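Local coordinates for protein galectin (Xenopus laevis, PDB 3WUC) that probably binds lactose and related beta-galactosides, as a prototype galectin with a beta-sandwich carbohydrate-recognition fold, at residues M3-D8 with H49-F54; Y56-N61 with E76-A81. All coordinates share one frame; numbering follows the deposited sequence.

Contact 1: M3-D8 with H49-F54; sequences MDMEPD and HCNPRF. With GAL (beta-D-galactopyranose), chain D; GLC (alpha-D-glucopyranose), chain C.
At the edge of the His49 imidazole, near the ring plane, lie the terminal methyl of Met5 and the O4 hydroxyl of galactose, and the ring also meets Trp73 with the two planes inclined at about 45°. Met5 CE stays 4.5 Å from His49 CE1, a loose contact, whereas His49 NE2 and galactose O4 are hydrogen-bonded at 2.8 Å. The extended chi2 of Met5 (180°) carries SD to 3.9 Å from Asn51 ND2, and the bend at chi3 (-71°) then sets only the direction of the CE methyl; that amide nitrogen is satisfied by the backbone oxygen of Phe35. The other ring nitrogen of His49, ND1, is hydrogen-bonded to Asp38 OD1. His49, Asn51 and Arg53, at every second position of strand 45-53, contribute to the galactoside-binding face of the galectin beta-sandwich, while 3-8 runs into strand 7-12 of the same sheet, separated from 45-53 by strands 120-127 and 36-39. The Arg53 guanidinium meets Asn51 and both sugars at its edge, near its own plane. NE and NH2 grip the single atom Asn51 OD1 side-on; the NE bond is the straighter (2.8 Å from Arg53 NE to Asn51 OD1, 165° at the hydrogen). NH2 also donates to galactose O4, and Arg53 NH1 reaches glucose O3 at 2.6 Å.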
loop_
_atom_site.group_PDB
_atom_site.type_symbol
_atom_site.label_atom_id
_atom_site.label_comp_id
_atom_site.label_asym_id
_atom_site.label_seq_id
_atom_site.Cartn_x
_atom_site.Cartn_y
_atom_site.Cartn_z
ATOM N N MET B 3 15.481 -5.718 -29.395
ATOM C CA MET B 3 16.326 -6.591 -28.511
ATOM C C MET B 3 16.708 -5.879 -27.209
ATOM O O MET B 3 17.125 -6.562 -26.240
ATOM C CB MET B 3 17.556 -7.191 -29.225
ATOM C CG MET B 3 17.158 -8.109 -30.343
ATOM S SD MET B 3 16.289 -9.569 -29.686
ATOM C CE MET B 3 17.782 -10.567 -29.471
ATOM N N ASP B 4 16.532 -4.548 -27.186
ATOM C CA ASP B 4 16.787 -3.739 -26.018
ATOM C C ASP B 4 15.380 -3.443 -25.430
ATOM O O ASP B 4 14.432 -3.140 -26.129
ATOM C CB ASP B 4 17.536 -2.437 -26.269
ATOM C CG ASP B 4 19.004 -2.595 -26.108
ATOM O OD1 ASP B 4 19.437 -3.072 -25.039
ATOM O OD2 ASP B 4 19.736 -2.281 -27.066
ATOM N N MET B 5 15.346 -3.424 -24.105
ATOM C CA MET B 5 14.183 -2.942 -23.408
ATOM C C MET B 5 14.241 -1.412 -23.253
ATOM O O MET B 5 15.341 -0.831 -23.259
ATOM C CB MET B 5 14.217 -3.590 -22.038
ATOM C CG MET B 5 14.099 -5.138 -22.093
ATOM S SD MET B 5 14.132 -5.988 -20.512
ATOM C CE MET B 5 15.878 -5.721 -20.085
ATOM N N GLU B 6 13.073 -0.778 -23.153
ATOM C CA GLU B 6 12.978 0.622 -22.785
ATOM C C GLU B 6 13.322 0.772 -21.266
ATOM O O GLU B 6 12.766 0.059 -20.417
ATOM C CB GLU B 6 11.605 1.155 -23.083
ATOM C CG GLU B 6 11.447 2.611 -22.650
ATOM C CD GLU B 6 10.019 3.102 -22.719
ATOM O OE1 GLU B 6 9.672 3.803 -23.706
ATOM O OE2 GLU B 6 9.260 2.806 -21.757
ATOM N N PRO B 7 14.265 1.651 -20.900
ATOM C CA PRO B 7 14.494 1.950 -19.490
ATOM C C PRO B 7 13.245 2.546 -18.861
ATOM O O PRO B 7 12.463 3.315 -19.507
ATOM C CB PRO B 7 15.683 2.889 -19.502
ATOM C CG PRO B 7 15.727 3.433 -20.860
ATOM C CD PRO B 7 15.194 2.395 -21.782
ATOM N N ASP B 8 12.923 2.076 -17.682
ATOM C CA ASP B 8 11.853 2.711 -16.849
ATOM C C ASP B 8 12.655 3.256 -15.652
ATOM O O ASP B 8 13.832 3.645 -15.734
ATOM C CB ASP B 8 10.693 1.754 -16.367
ATOM C CG ASP B 8 9.398 2.530 -15.731
ATOM O OD1 ASP B 8 8.613 3.111 -16.526
ATOM O OD2 ASP B 8 9.186 2.505 -14.454
ATOM N N HIS B 49 19.346 -9.999 -11.788
ATOM C CA HIS B 49 18.609 -9.542 -12.959
ATOM C C HIS B 49 17.488 -10.528 -13.186
ATOM O O HIS B 49 17.781 -11.681 -13.393
ATOM C CB HIS B 49 19.562 -9.555 -14.160
ATOM C CG HIS B 49 18.940 -9.449 -15.529
ATOM N ND1 HIS B 49 18.383 -8.304 -16.059
ATOM C CD2 HIS B 49 18.906 -10.338 -16.560
ATOM C CE1 HIS B 49 18.026 -8.489 -17.306
ATOM N NE2 HIS B 49 18.349 -9.715 -17.640
ATOM N N CYS B 50 16.229 -10.110 -13.002
ATOM C CA CYS B 50 15.040 -10.994 -13.092
ATOM C C CYS B 50 14.327 -10.567 -14.345
ATOM O O CYS B 50 13.764 -9.502 -14.430
ATOM C CB CYS B 50 14.181 -10.765 -11.861
ATOM S SG CYS B 50 12.672 -11.728 -11.898
ATOM N N ASN B 51 14.373 -11.453 -15.356
ATOM C CA ASN B 51 14.011 -11.133 -16.666
ATOM C C ASN B 51 12.947 -12.090 -17.283
ATOM O O ASN B 51 13.256 -12.987 -18.062
ATOM C CB ASN B 51 15.259 -11.078 -17.548
ATOM C CG ASN B 51 15.033 -10.543 -18.981
ATOM O OD1 ASN B 51 15.790 -11.031 -19.899
ATOM N ND2 ASN B 51 14.075 -9.647 -19.240
ATOM N N PRO B 52 11.685 -11.911 -16.917
ATOM C CA PRO B 52 10.701 -12.717 -17.618
ATOM C C PRO B 52 10.626 -12.378 -19.103
ATOM O O PRO B 52 10.562 -11.246 -19.504
ATOM C CB PRO B 52 9.399 -12.375 -16.873
ATOM C CG PRO B 52 9.790 -11.805 -15.514
ATOM C CD PRO B 52 11.081 -11.060 -15.896
ATOM N N ARG B 53 10.717 -13.443 -19.949
ATOM C CA ARG B 53 10.729 -13.348 -21.397
ATOM C C ARG B 53 9.490 -13.999 -21.979
ATOM O O ARG B 53 9.301 -15.221 -21.828
ATOM C CB ARG B 53 11.901 -14.076 -21.975
ATOM C CG ARG B 53 13.212 -13.336 -21.548
ATOM C CD ARG B 53 14.486 -14.162 -21.776
ATOM N NE ARG B 53 15.680 -13.352 -21.470
ATOM C CZ ARG B 53 16.918 -13.595 -21.946
ATOM N NH1 ARG B 53 17.158 -14.697 -22.704
ATOM N NH2 ARG B 53 17.886 -12.787 -21.633
ATOM N N PHE B 54 8.697 -13.148 -22.591
ATOM C CA PHE B 54 7.543 -13.633 -23.380
ATOM C C PHE B 54 8.093 -14.401 -24.622
ATOM O O PHE B 54 7.741 -15.569 -24.853
ATOM C CB PHE B 54 6.571 -12.489 -23.734
ATOM C CG PHE B 54 5.994 -11.839 -22.550
ATOM C CD1 PHE B 54 4.923 -12.407 -21.899
ATOM C CD2 PHE B 54 6.539 -10.655 -22.053
ATOM C CE1 PHE B 54 4.350 -11.781 -20.783
ATOM C CE2 PHE B 54 5.981 -10.045 -20.937
ATOM C CZ PHE B 54 4.863 -10.632 -20.325
HETATM C C1 GAL D . 21.164 -11.304 -22.755
HETATM C C2 GAL D . 20.286 -10.090 -22.904
HETATM C C3 GAL D . 20.424 -9.180 -21.704
HETATM C C4 GAL D . 20.207 -9.992 -20.432
HETATM C C5 GAL D . 21.154 -11.213 -20.455
HETATM C C6 GAL D . 20.935 -12.060 -19.220
HETATM O O2 GAL D . 20.778 -9.371 -24.064
HETATM O O3 GAL D . 19.624 -8.038 -21.833
HETATM O O4 GAL D . 18.808 -10.351 -20.298
HETATM O O5 GAL D . 20.835 -12.002 -21.590
HETATM O O6 GAL D . 21.719 -13.242 -19.226
HETATM C C1 GLC C . 22.324 -15.636 -25.618
HETATM C C2 GLC C . 21.254 -15.845 -24.534
HETATM C C3 GLC C . 20.605 -14.479 -24.277
HETATM C C4 GLC C . 21.579 -13.336 -23.966
HETATM C C5 GLC C . 22.666 -13.278 -25.050
HETATM C C6 GLC C . 23.777 -12.303 -24.642
HETATM O O1 GLC C . 21.590 -15.282 -26.763
HETATM O O2 GLC C . 20.275 -16.751 -24.996
HETATM O O3 GLC C . 19.770 -14.669 -23.111
HETATM O O4 GLC C . 20.842 -12.092 -23.896
HETATM O O5 GLC C . 23.225 -14.600 -25.263
HETATM O O6 GLC C . 24.477 -12.430 -23.365
#

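Contact 2: Y56-N61 with E76-A81; sequences YSVDKN and EKKETA. With GLC (alpha-D-glucopyranose), chain C; GAL (beta-D-galactopyranose), chain D.
Lys78 NZ meets Asp59 OD1 at 2.7 Å in a salt bridge that uses the syn lone pair of the carboxylate. The two side chains come from opposite directions, Lys78 extended beyond CG, and the lysine nitrogen also lies 3.6 Å from Val58 CG2. The other carboxylate oxygen, Asp59 OD2, is paired with Arg53 and accepts from a water at 2.7 Å. That water also donates to Glu76 OE1 and accepts from Lys78 NZ, so it bridges two carboxylates whose nearest oxygens, Asp59 OD2 and Glu76 OE1, stand 4.7 Å apart; its presence probably eases their mutual repulsion. It is also hydrogen-bonded to glucose O2 and O3. Glu76 OE2 accepts from both sugars, from glucose O3 at 2.6 Å and from galactose O6, and this forked grip is consistent with recognition of a lactose-like disaccharide. Ser57 OG and glucose O2 are hydrogen-bonded at 2.7 Å. Ser57 and Val58 occupy the corners of a type II' turn closed by paired backbone bonds between Tyr56 and Asp59. The turn belongs to the loop joining strands 45-53 and 62-69, while 76-81 takes in the last residues of strand 72-79 and the turn after it. Strand 72-79 pairs antiparallel with 62-69, and Asp59, Glu76 and Lys78 all touch that intervening strand, at Thr62, Val64 and Asn66.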
loop_
_atom_site.group_PDB
_atom_site.type_symbol
_atom_site.label_atom_id
_atom_site.label_comp_id
_atom_site.label_asym_id
_atom_site.label_seq_id
_atom_site.Cartn_x
_atom_site.Cartn_y
_atom_site.Cartn_z
ATOM N N TYR B 56 12.089 -14.107 -26.398
ATOM C CA TYR B 56 13.363 -13.463 -26.610
ATOM C C TYR B 56 14.410 -14.513 -26.700
ATOM O O TYR B 56 14.478 -15.429 -25.900
ATOM C CB TYR B 56 13.627 -12.469 -25.466
ATOM C CG TYR B 56 14.871 -11.667 -25.586
ATOM C CD1 TYR B 56 14.827 -10.443 -26.215
ATOM C CD2 TYR B 56 16.066 -12.131 -25.058
ATOM C CE1 TYR B 56 15.958 -9.717 -26.342
ATOM C CE2 TYR B 56 17.240 -11.402 -25.171
ATOM C CZ TYR B 56 17.143 -10.172 -25.806
ATOM O OH TYR B 56 18.204 -9.362 -25.989
ATOM N N SER B 57 15.304 -14.382 -27.681
ATOM C CA SER B 57 16.345 -15.347 -27.890
ATOM C C SER B 57 15.713 -16.728 -28.058
ATOM O O SER B 57 14.672 -16.833 -28.710
ATOM C CB SER B 57 17.428 -15.289 -26.803
ATOM O OG SER B 57 18.451 -16.271 -26.977
ATOM N N VAL B 58 16.270 -17.751 -27.431
ATOM C CA VAL B 58 15.691 -19.090 -27.478
ATOM C C VAL B 58 14.539 -19.318 -26.480
ATOM O O VAL B 58 14.045 -20.436 -26.308
ATOM C CB VAL B 58 16.792 -20.164 -27.173
ATOM C CG1 VAL B 58 17.896 -20.088 -28.227
ATOM C CG2 VAL B 58 17.397 -19.939 -25.791
ATOM N N ASP B 59 14.124 -18.270 -25.778
ATOM C CA ASP B 59 13.245 -18.391 -24.637
ATOM C C ASP B 59 11.842 -17.889 -24.930
ATOM O O ASP B 59 11.630 -16.797 -25.484
ATOM C CB ASP B 59 13.813 -17.560 -23.488
ATOM C CG ASP B 59 15.144 -18.057 -23.068
ATOM O OD1 ASP B 59 15.298 -19.275 -22.762
ATOM O OD2 ASP B 59 16.069 -17.223 -23.027
ATOM N N LYS B 60 10.884 -18.722 -24.571
ATOM C CA LYS B 60 9.472 -18.441 -24.709
ATOM C C LYS B 60 8.746 -18.652 -23.365
ATOM O O LYS B 60 8.808 -19.729 -22.799
ATOM C CB LYS B 60 8.860 -19.425 -25.748
ATOM C CG LYS B 60 7.391 -19.190 -25.984
ATOM C CD LYS B 60 6.798 -20.410 -26.690
ATOM C CE LYS B 60 5.873 -20.009 -27.833
ATOM N NZ LYS B 60 4.739 -19.227 -27.292
ATOM N N ASN B 61 8.048 -17.640 -22.860
ATOM C CA ASN B 61 7.364 -17.749 -21.560
ATOM C C ASN B 61 8.210 -18.361 -20.461
ATOM O O ASN B 61 7.840 -19.303 -19.745
ATOM C CB ASN B 61 6.006 -18.462 -21.697
ATOM C CG ASN B 61 5.088 -17.783 -22.665
ATOM O OD1 ASN B 61 4.333 -18.474 -23.411
ATOM N ND2 ASN B 61 5.140 -16.519 -22.746
ATOM N N GLU B 76 23.130 -17.926 -16.910
ATOM C CA GLU B 76 21.677 -17.766 -16.775
ATOM C C GLU B 76 21.101 -18.940 -15.993
ATOM O O GLU B 76 21.461 -20.113 -16.175
ATOM C CB GLU B 76 21.029 -17.689 -18.100
ATOM C CG GLU B 76 21.237 -16.385 -18.836
ATOM C CD GLU B 76 20.749 -16.319 -20.248
ATOM O OE1 GLU B 76 20.170 -17.300 -20.835
ATOM O OE2 GLU B 76 20.860 -15.213 -20.779
ATOM N N LYS B 77 20.150 -18.650 -15.139
ATOM C CA LYS B 77 19.260 -19.650 -14.528
ATOM C C LYS B 77 17.873 -19.443 -15.089
ATOM O O LYS B 77 17.346 -18.330 -15.191
ATOM C CB LYS B 77 19.264 -19.398 -13.031
ATOM C CG LYS B 77 18.299 -20.378 -12.313
ATOM C CD LYS B 77 18.295 -20.148 -10.812
ATOM C CE LYS B 77 17.582 -21.298 -10.105
ATOM N NZ LYS B 77 18.014 -21.386 -8.687
ATOM N N LYS B 78 17.215 -20.508 -15.521
ATOM C CA LYS B 78 15.936 -20.345 -16.153
ATOM C C LYS B 78 14.854 -21.049 -15.328
ATOM O O LYS B 78 15.122 -22.135 -14.756
ATOM C CB LYS B 78 15.946 -20.895 -17.567
ATOM C CG LYS B 78 16.998 -20.248 -18.474
ATOM C CD LYS B 78 16.972 -20.804 -19.881
ATOM C CE LYS B 78 18.063 -20.276 -20.785
ATOM N NZ LYS B 78 17.706 -20.365 -22.236
ATOM N N GLU B 79 13.717 -20.425 -15.248
ATOM C CA GLU B 79 12.516 -20.929 -14.515
ATOM C C GLU B 79 11.331 -20.912 -15.522
ATOM O O GLU B 79 11.017 -19.932 -16.227
ATOM C CB GLU B 79 12.212 -20.003 -13.330
ATOM C CG GLU B 79 10.920 -20.168 -12.571
ATOM C CD GLU B 79 10.722 -21.588 -12.033
ATOM O OE1 GLU B 79 9.683 -22.216 -12.368
ATOM O OE2 GLU B 79 11.665 -22.066 -11.357
ATOM N N THR B 80 10.588 -22.031 -15.508
ATOM C CA THR B 80 9.537 -22.238 -16.436
ATOM C C THR B 80 8.209 -21.680 -15.919
ATOM O O THR B 80 7.331 -21.468 -16.706
ATOM C CB THR B 80 9.301 -23.767 -16.691
ATOM O OG1 THR B 80 9.097 -24.467 -15.460
ATOM C CG2 THR B 80 10.472 -24.365 -17.234
ATOM N N ALA B 81 8.096 -21.415 -14.637
ATOM C CA ALA B 81 6.826 -20.810 -14.108
ATOM C C ALA B 81 6.712 -19.399 -14.719
ATOM O O ALA B 81 7.740 -18.654 -14.710
ATOM C CB ALA B 81 6.826 -20.679 -12.579
HETATM C C1 GLC C . 22.324 -15.636 -25.618
HETATM C C2 GLC C . 21.254 -15.845 -24.534
HETATM C C3 GLC C . 20.605 -14.479 -24.277
HETATM C C4 GLC C . 21.579 -13.336 -23.966
HETATM C C5 GLC C . 22.666 -13.278 -25.050
HETATM C C6 GLC C . 23.777 -12.303 -24.642
HETATM O O1 GLC C . 21.590 -15.282 -26.763
HETATM O O2 GLC C . 20.275 -16.751 -24.996
HETATM O O3 GLC C . 19.770 -14.669 -23.111
HETATM O O4 GLC C . 20.842 -12.092 -23.896
HETATM O O5 GLC C . 23.225 -14.600 -25.263
HETATM O O6 GLC C . 24.477 -12.430 -23.365
HETATM C C1 GAL D . 21.164 -11.304 -22.755
HETATM C C2 GAL D . 20.286 -10.090 -22.904
HETATM C C3 GAL D . 20.424 -9.180 -21.704
HETATM C C4 GAL D . 20.207 -9.992 -20.432
HETATM C C5 GAL D . 21.154 -11.213 -20.455
HETATM C C6 GAL D . 20.935 -12.060 -19.220
HETATM O O2 GAL D . 20.778 -9.371 -24.064
HETATM O O3 GAL D . 19.624 -8.038 -21.833
HETATM O O4 GAL D . 18.808 -10.351 -20.298
HETATM O O5 GAL D . 20.835 -12.002 -21.590
HETATM O O6 GAL D . 21.719 -13.242 -19.226
HETATM O O HOH W 1 18.769 -17.737 -23.055
HETATM O O HOH W 2 7.016 -21.508 -19.190
#

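The two contacts lie in series along the chain, contact 1 closing at Phe54 before contact 2 opens at Tyr56, and their centres are 12 Å apart. Both reach the same antiparallel sheet, in which strand 62-69 pairs with 45-53 on one side and 72-79 on the other. A salt bridge joins them, Arg53 NH1 to Asp59 OD2 at 2.8 Å, and Phe54 O probably accepts a hydrogen bond from Asn61 N. Both also touch the galactose and the glucose. Both contacts thus supply groups to one disaccharide site, which Arg34 and Asn66 help complete, so that one charge network spans the binding site and its flanking loop.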